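Local structure of OxyA protein (5HH3) at residues Val278-Thr283 and Pro325-Asp330; Asn318-Pro323 and Arg335-Ala340. The protein is a heme-containing cytochrome P450 that probably acts as a phenolic coupling enzyme, cyclising peptide precursors in glycopeptide antibiotic biosynthesis. All coordinates share one frame; numbering follows the deposited sequence.

Contact 1 is mostly buried and joins helix 274-282 to the loop 325-330. Contact 2 is partly buried. It joins two parts of the same long loop between helices 314-318 and 351-368. The centres lie about 6 Å apart, and the segments alternate along the chain. Contact 1 combines a salt bridge with aromatic packing. Contact 2 relies on one amide bonded to the backbone, and its outer side is polar and holds a glycerol. The two are joined directly. Thr283 meets Asn318, Asp327 makes a salt bridge with Arg319, and Ile279 packs on Ala340. Contact 2 reaches the heme through Ala340, while contact 1 lies farther from it.

Contact 1: residues Val278-Thr283 and Pro325-Asp330; sequences VIRYLT and PEDRFD
Tyr281 turns one ring face to the CB of Phe329. Its CG lies anti to the backbone N (chi1 -173°), which sends the ring out from the helix to the loop. At the base, Tyr281 CB is 4.1 Å from Phe329 CD1. Farther out, Phe329 CB sits over the centre of the Tyr281 ring, 3.7 Å from the centroid, in a CH-pi contact. Along one ring side, Tyr281 CD1 has Asp327 O near the ring plane and Tyr281 CE1 lies 3.6 Å from Phe329 N. At the tip, the hydroxyl has a weak bond to a water. The oxygen of this water accepts from Phe329 N at 2.8 Å. The two rings are inclined by 41°, neither stacked nor edge-to-face. Beyond them Val278 CG2 meets Phe329 CE1 at 3.8 Å.

Beside this packing, Arg280 grips Asp327 end-on. Arg280 NH1 makes a salt bridge to Asp327 OD1 (2.8 Å), approaching from above the carboxylate plane. Arg280 NH2 donates to Asp327 O (2.8 Å, 164°). NH2 also makes a salt bridge to Glu277, and NH1 a hydrogen bond to Asn318 O, so the guanidinium is held from several directions. Glu277 and Arg280 are the Glu and Arg of the P450 ExxR motif. The contact therefore ties helix 274-282, the K helix, to the meander loop. Helix 225-256 packs alongside, with Leu253 touching Tyr281 and Phe329, and Phe246 touching Val278.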
# COMPACT_ATOMS: atom_id res chain seq x y z
N VAL B 278 -7.88 -8.01 -30.42
CA VAL B 278 -6.93 -8.72 -29.57
C VAL B 278 -6.66 -7.90 -28.32
O VAL B 278 -6.66 -8.43 -27.21
CB VAL B 278 -5.60 -9.03 -30.29
CG1 VAL B 278 -4.60 -9.70 -29.35
CG2 VAL B 278 -5.85 -9.94 -31.47
N ILE B 279 -6.44 -6.59 -28.51
CA ILE B 279 -6.22 -5.67 -27.39
C ILE B 279 -7.45 -5.58 -26.47
O ILE B 279 -7.31 -5.66 -25.24
CB ILE B 279 -5.80 -4.26 -27.89
CG1 ILE B 279 -4.38 -4.32 -28.47
CG2 ILE B 279 -5.89 -3.26 -26.75
CD1 ILE B 279 -3.96 -3.12 -29.30
N ARG B 280 -8.63 -5.42 -27.04
CA ARG B 280 -9.88 -5.40 -26.26
C ARG B 280 -10.04 -6.65 -25.38
O ARG B 280 -10.32 -6.55 -24.19
CB ARG B 280 -11.12 -5.31 -27.16
CG ARG B 280 -12.45 -5.21 -26.38
CD ARG B 280 -13.65 -5.57 -27.23
NE ARG B 280 -13.68 -6.99 -27.58
CZ ARG B 280 -14.16 -7.98 -26.82
NH1 ARG B 280 -14.68 -7.75 -25.62
NH2 ARG B 280 -14.12 -9.23 -27.27
N TYR B 281 -9.89 -7.81 -26.00
CA TYR B 281 -10.11 -9.08 -25.32
C TYR B 281 -9.08 -9.31 -24.22
O TYR B 281 -9.45 -9.68 -23.12
CB TYR B 281 -10.10 -10.24 -26.31
CG TYR B 281 -10.48 -11.57 -25.71
CD1 TYR B 281 -11.79 -11.85 -25.35
CD2 TYR B 281 -9.52 -12.55 -25.48
CE1 TYR B 281 -12.15 -13.08 -24.80
CE2 TYR B 281 -9.86 -13.77 -24.93
CZ TYR B 281 -11.18 -14.03 -24.61
OH TYR B 281 -11.51 -15.23 -24.09
N LEU B 282 -7.81 -9.06 -24.51
CA LEU B 282 -6.75 -9.33 -23.53
C LEU B 282 -6.67 -8.32 -22.38
O LEU B 282 -6.43 -8.73 -21.24
CB LEU B 282 -5.37 -9.43 -24.21
CG LEU B 282 -5.15 -10.61 -25.15
CD1 LEU B 282 -3.72 -10.60 -25.67
CD2 LEU B 282 -5.46 -11.93 -24.45
N THR B 283 -6.82 -7.04 -22.70
CA THR B 283 -6.74 -5.92 -21.72
C THR B 283 -5.70 -6.17 -20.63
O THR B 283 -6.05 -6.41 -19.47
CB THR B 283 -8.14 -5.62 -21.10
OG1 THR B 283 -9.07 -5.34 -22.16
CG2 THR B 283 -8.08 -4.41 -20.16
N PRO B 325 -22.28 -14.19 -25.56
CA PRO B 325 -21.54 -14.54 -26.77
C PRO B 325 -20.81 -13.40 -27.49
O PRO B 325 -19.72 -13.62 -28.03
CB PRO B 325 -22.63 -15.10 -27.69
CG PRO B 325 -23.61 -15.70 -26.75
CD PRO B 325 -23.64 -14.78 -25.57
N GLU B 326 -21.42 -12.21 -27.51
CA GLU B 326 -20.84 -11.06 -28.20
C GLU B 326 -19.49 -10.60 -27.63
O GLU B 326 -18.71 -9.97 -28.35
CB GLU B 326 -21.82 -9.88 -28.23
CG GLU B 326 -22.08 -9.23 -26.89
CD GLU B 326 -23.32 -8.34 -26.88
OE1 GLU B 326 -24.20 -8.53 -26.01
OE2 GLU B 326 -23.40 -7.44 -27.76
N ASP B 327 -19.21 -10.91 -26.35
CA ASP B 327 -17.90 -10.60 -25.74
C ASP B 327 -16.75 -11.55 -26.12
O ASP B 327 -15.57 -11.20 -25.94
CB ASP B 327 -18.03 -10.58 -24.22
CG ASP B 327 -16.74 -10.21 -23.53
OD1 ASP B 327 -16.25 -9.07 -23.74
OD2 ASP B 327 -16.20 -11.08 -22.80
N ARG B 328 -17.07 -12.73 -26.66
CA ARG B 328 -16.05 -13.73 -26.97
C ARG B 328 -15.08 -13.20 -28.02
O ARG B 328 -15.44 -12.35 -28.86
CB ARG B 328 -16.67 -15.05 -27.44
CG ARG B 328 -17.38 -15.81 -26.32
CD ARG B 328 -18.08 -17.05 -26.86
NE ARG B 328 -18.99 -17.59 -25.84
CZ ARG B 328 -20.11 -18.27 -26.08
NH1 ARG B 328 -20.52 -18.53 -27.31
NH2 ARG B 328 -20.84 -18.69 -25.05
N PHE B 329 -13.83 -13.66 -27.96
CA PHE B 329 -12.81 -13.24 -28.93
C PHE B 329 -13.27 -13.55 -30.35
O PHE B 329 -13.60 -14.68 -30.67
CB PHE B 329 -11.47 -13.94 -28.66
CG PHE B 329 -10.40 -13.58 -29.62
CD1 PHE B 329 -10.05 -12.26 -29.82
CD2 PHE B 329 -9.73 -14.58 -30.34
CE1 PHE B 329 -9.04 -11.92 -30.71
CE2 PHE B 329 -8.72 -14.24 -31.23
CZ PHE B 329 -8.38 -12.91 -31.43
N ASP B 330 -13.32 -12.52 -31.19
CA ASP B 330 -13.82 -12.64 -32.56
C ASP B 330 -13.01 -11.68 -33.41
O ASP B 330 -13.29 -10.48 -33.48
CB ASP B 330 -15.31 -12.33 -32.64
CG ASP B 330 -15.84 -12.34 -34.08
OD1 ASP B 330 -15.14 -12.74 -35.02
OD2 ASP B 330 -16.99 -11.90 -34.27
O HOH W 1 -13.58 -15.77 -26.20

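Contact 2: residues Asn318-Pro323 and Arg335-Ala340. With HEM (protoporphyrin IX containing Fe), chain G; GOL (glycerol), chain N.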
# COMPACT_ATOMS: atom_id res chain seq x y z
N ASN B 318 -13.87 -2.94 -21.37
CA ASN B 318 -13.52 -3.66 -22.58
C ASN B 318 -14.26 -4.99 -22.72
O ASN B 318 -14.52 -5.44 -23.85
CB ASN B 318 -12.01 -3.89 -22.63
CG ASN B 318 -11.24 -2.60 -22.78
OD1 ASN B 318 -11.82 -1.53 -23.01
ND2 ASN B 318 -9.92 -2.68 -22.69
N ARG B 319 -14.57 -5.60 -21.57
CA ARG B 319 -15.25 -6.86 -21.49
C ARG B 319 -16.68 -6.70 -20.92
O ARG B 319 -17.20 -7.59 -20.26
CB ARG B 319 -14.41 -7.82 -20.65
CG ARG B 319 -12.96 -7.99 -21.13
CD ARG B 319 -12.88 -8.59 -22.53
NE ARG B 319 -13.50 -9.90 -22.46
CZ ARG B 319 -12.93 -11.00 -21.99
NH1 ARG B 319 -11.64 -11.03 -21.65
NH2 ARG B 319 -13.65 -12.11 -21.90
N ARG B 320 -17.33 -5.57 -21.24
CA ARG B 320 -18.58 -5.17 -20.58
C ARG B 320 -19.74 -6.13 -20.81
O ARG B 320 -20.64 -6.22 -19.97
CB ARG B 320 -18.98 -3.76 -21.00
CG ARG B 320 -19.47 -3.62 -22.44
CD ARG B 320 -19.67 -2.14 -22.76
NE ARG B 320 -19.59 -1.81 -24.18
CZ ARG B 320 -18.47 -1.86 -24.92
NH1 ARG B 320 -17.30 -2.28 -24.41
NH2 ARG B 320 -18.52 -1.50 -26.20
N ASN B 321 -19.72 -6.84 -21.93
CA ASN B 321 -20.78 -7.82 -22.24
C ASN B 321 -20.46 -9.27 -21.81
O ASN B 321 -21.25 -10.14 -22.06
CB ASN B 321 -21.14 -7.75 -23.74
CG ASN B 321 -21.76 -6.41 -24.12
OD1 ASN B 321 -22.61 -5.89 -23.41
ND2 ASN B 321 -21.33 -5.85 -25.23
N PHE B 322 -19.34 -9.51 -21.13
CA PHE B 322 -19.03 -10.83 -20.55
C PHE B 322 -20.16 -11.23 -19.58
O PHE B 322 -20.57 -10.39 -18.83
CB PHE B 322 -17.70 -10.76 -19.78
CG PHE B 322 -17.23 -12.10 -19.26
CD1 PHE B 322 -16.73 -13.06 -20.15
CD2 PHE B 322 -17.30 -12.41 -17.91
CE1 PHE B 322 -16.32 -14.30 -19.69
CE2 PHE B 322 -16.88 -13.66 -17.45
CZ PHE B 322 -16.39 -14.60 -18.33
N PRO B 323 -20.68 -12.46 -19.58
CA PRO B 323 -20.23 -13.63 -20.35
C PRO B 323 -21.03 -13.93 -21.63
O PRO B 323 -20.99 -15.05 -22.13
CB PRO B 323 -20.45 -14.75 -19.35
CG PRO B 323 -21.73 -14.35 -18.70
CD PRO B 323 -21.65 -12.84 -18.54
N ARG B 335 -14.79 -2.82 -36.29
CA ARG B 335 -14.43 -1.70 -35.42
C ARG B 335 -14.58 -1.97 -33.91
O ARG B 335 -15.40 -1.33 -33.25
CB ARG B 335 -15.17 -0.41 -35.87
CG ARG B 335 -14.63 0.14 -37.19
CD ARG B 335 -15.33 1.44 -37.61
NE ARG B 335 -16.75 1.22 -37.89
CZ ARG B 335 -17.26 0.72 -39.03
NH1 ARG B 335 -16.49 0.39 -40.06
NH2 ARG B 335 -18.58 0.56 -39.12
N PRO B 336 -13.78 -2.91 -33.37
CA PRO B 336 -13.86 -3.19 -31.93
C PRO B 336 -13.53 -1.95 -31.09
O PRO B 336 -12.61 -1.22 -31.41
CB PRO B 336 -12.80 -4.29 -31.71
CG PRO B 336 -12.45 -4.81 -33.06
CD PRO B 336 -12.70 -3.69 -34.02
N GLU B 337 -14.30 -1.74 -30.01
CA GLU B 337 -14.11 -0.61 -29.11
C GLU B 337 -13.43 -1.02 -27.84
O GLU B 337 -13.84 -2.01 -27.20
CB GLU B 337 -15.44 0.02 -28.76
CG GLU B 337 -16.17 0.59 -29.96
CD GLU B 337 -17.51 1.21 -29.57
OE1 GLU B 337 -17.53 2.08 -28.67
OE2 GLU B 337 -18.53 0.83 -30.18
N HIS B 338 -12.41 -0.27 -27.45
CA HIS B 338 -11.78 -0.47 -26.15
C HIS B 338 -11.16 0.82 -25.62
O HIS B 338 -10.97 1.80 -26.36
CB HIS B 338 -10.73 -1.56 -26.23
CG HIS B 338 -9.59 -1.22 -27.15
ND1 HIS B 338 -8.55 -0.40 -26.77
CD2 HIS B 338 -9.34 -1.59 -28.42
CE1 HIS B 338 -7.71 -0.27 -27.78
NE2 HIS B 338 -8.16 -0.98 -28.79
N LEU B 339 -10.85 0.78 -24.32
CA LEU B 339 -10.12 1.83 -23.61
C LEU B 339 -8.85 1.27 -22.98
O LEU B 339 -8.44 1.70 -21.89
CB LEU B 339 -11.02 2.39 -22.51
CG LEU B 339 -12.34 3.01 -22.91
CD1 LEU B 339 -13.18 3.26 -21.67
CD2 LEU B 339 -12.10 4.30 -23.70
N ALA B 340 -8.25 0.27 -23.62
CA ALA B 340 -7.02 -0.40 -23.12
C ALA B 340 -5.84 0.51 -22.84
O ALA B 340 -4.99 0.19 -22.01
CB ALA B 340 -6.61 -1.52 -24.07
CHA HEM G . -0.10 5.61 -19.72
CHB HEM G . 4.11 4.86 -22.01
CHC HEM G . 2.52 0.50 -23.46
CHD HEM G . -1.68 1.31 -21.24
C1A HEM G . 1.18 5.76 -20.19
C2A HEM G . 2.03 6.85 -19.87
C3A HEM G . 3.21 6.65 -20.52
C4A HEM G . 3.10 5.43 -21.24
CMA HEM G . 4.43 7.54 -20.47
CAA HEM G . 1.67 8.03 -18.98
CBA HEM G . 1.02 9.11 -19.83
CGA HEM G . 0.57 10.34 -19.06
O1A HEM G . 0.34 10.31 -17.83
O2A HEM G . 0.42 11.43 -19.68
C1B HEM G . 4.06 3.59 -22.60
C2B HEM G . 5.14 3.00 -23.35
C3B HEM G . 4.71 1.76 -23.77
C4B HEM G . 3.32 1.63 -23.24
CMB HEM G . 6.50 3.62 -23.63
CAB HEM G . 5.36 0.72 -24.60
CBB HEM G . 6.52 0.82 -25.26
C1C HEM G . 1.23 0.30 -22.98
C2C HEM G . 0.44 -0.85 -23.19
C3C HEM G . -0.78 -0.62 -22.54
C4C HEM G . -0.69 0.69 -21.95
CMC HEM G . 0.86 -2.09 -23.96
CAC HEM G . -1.98 -1.48 -22.45
CBC HEM G . -2.17 -2.66 -23.04
C1D HEM G . -1.54 2.57 -20.65
C2D HEM G . -2.63 3.14 -19.84
C3D HEM G . -2.20 4.34 -19.42
C4D HEM G . -0.84 4.47 -19.97
CMD HEM G . -3.99 2.57 -19.51
CAD HEM G . -2.99 5.30 -18.54
CBD HEM G . -2.90 5.03 -17.04
CGD HEM G . -3.74 6.05 -16.24
O1D HEM G . -3.78 6.04 -15.00
O2D HEM G . -4.43 6.92 -16.78
NA HEM G . 1.85 4.90 -21.05
NB HEM G . 3.02 2.76 -22.60
NC HEM G . 0.52 1.23 -22.27
ND HEM G . -0.49 3.41 -20.73
FE HEM G . 1.18 3.11 -21.63
C1 GOL N . -17.73 -4.31 -28.66
O1 GOL N . -16.61 -3.90 -29.48
C2 GOL N . -17.36 -5.50 -27.75
O2 GOL N . -17.32 -5.10 -26.36
C3 GOL N . -18.32 -6.69 -27.92
O3 GOL N . -19.28 -6.77 -26.85
O HOH W 2 2.01 2.43 -19.82
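The amide of Asn318 reaches across to the backbone of Leu339 and forms the tight part of this contact. Asn318 OD1 accepts from Leu339 N at 2.8 Å, almost straight at 173°. Asn318 OD1 also lies 3.4 Å from His338 CB. On the other branch, Asn318 ND2 faces Ala340 CB at 3.8 Å and probably donates to Thr283 OG1. With OD1 accepting and ND2 donating, the amide is held in one orientation. His338 puts CG between its backbone N and carbonyl carbon (chi1 64°). This turns His338 ND1 back to accept from Ala340 N at 3.2 Å, in the ring plane.

The outer side is looser. Arg320 NH2 comes only to 4.3 Å of Glu337 CB, and the two charges do not form a salt bridge. NH1 of Arg320 bonds to Ala317 O. A glycerol, probably from the crystallisation liquor, spans the segments: Asn321 ND2 donates to its O3, and Glu337 N to its O1.

Successive N-H groups of Leu339 and Ala340 are thus both satisfied by side chains. This is consistent with an irregular chain held in place by side chains where Ala340 O meets heme CAC at 3.5 Å, ahead of the loop bearing the iron ligand Cys348.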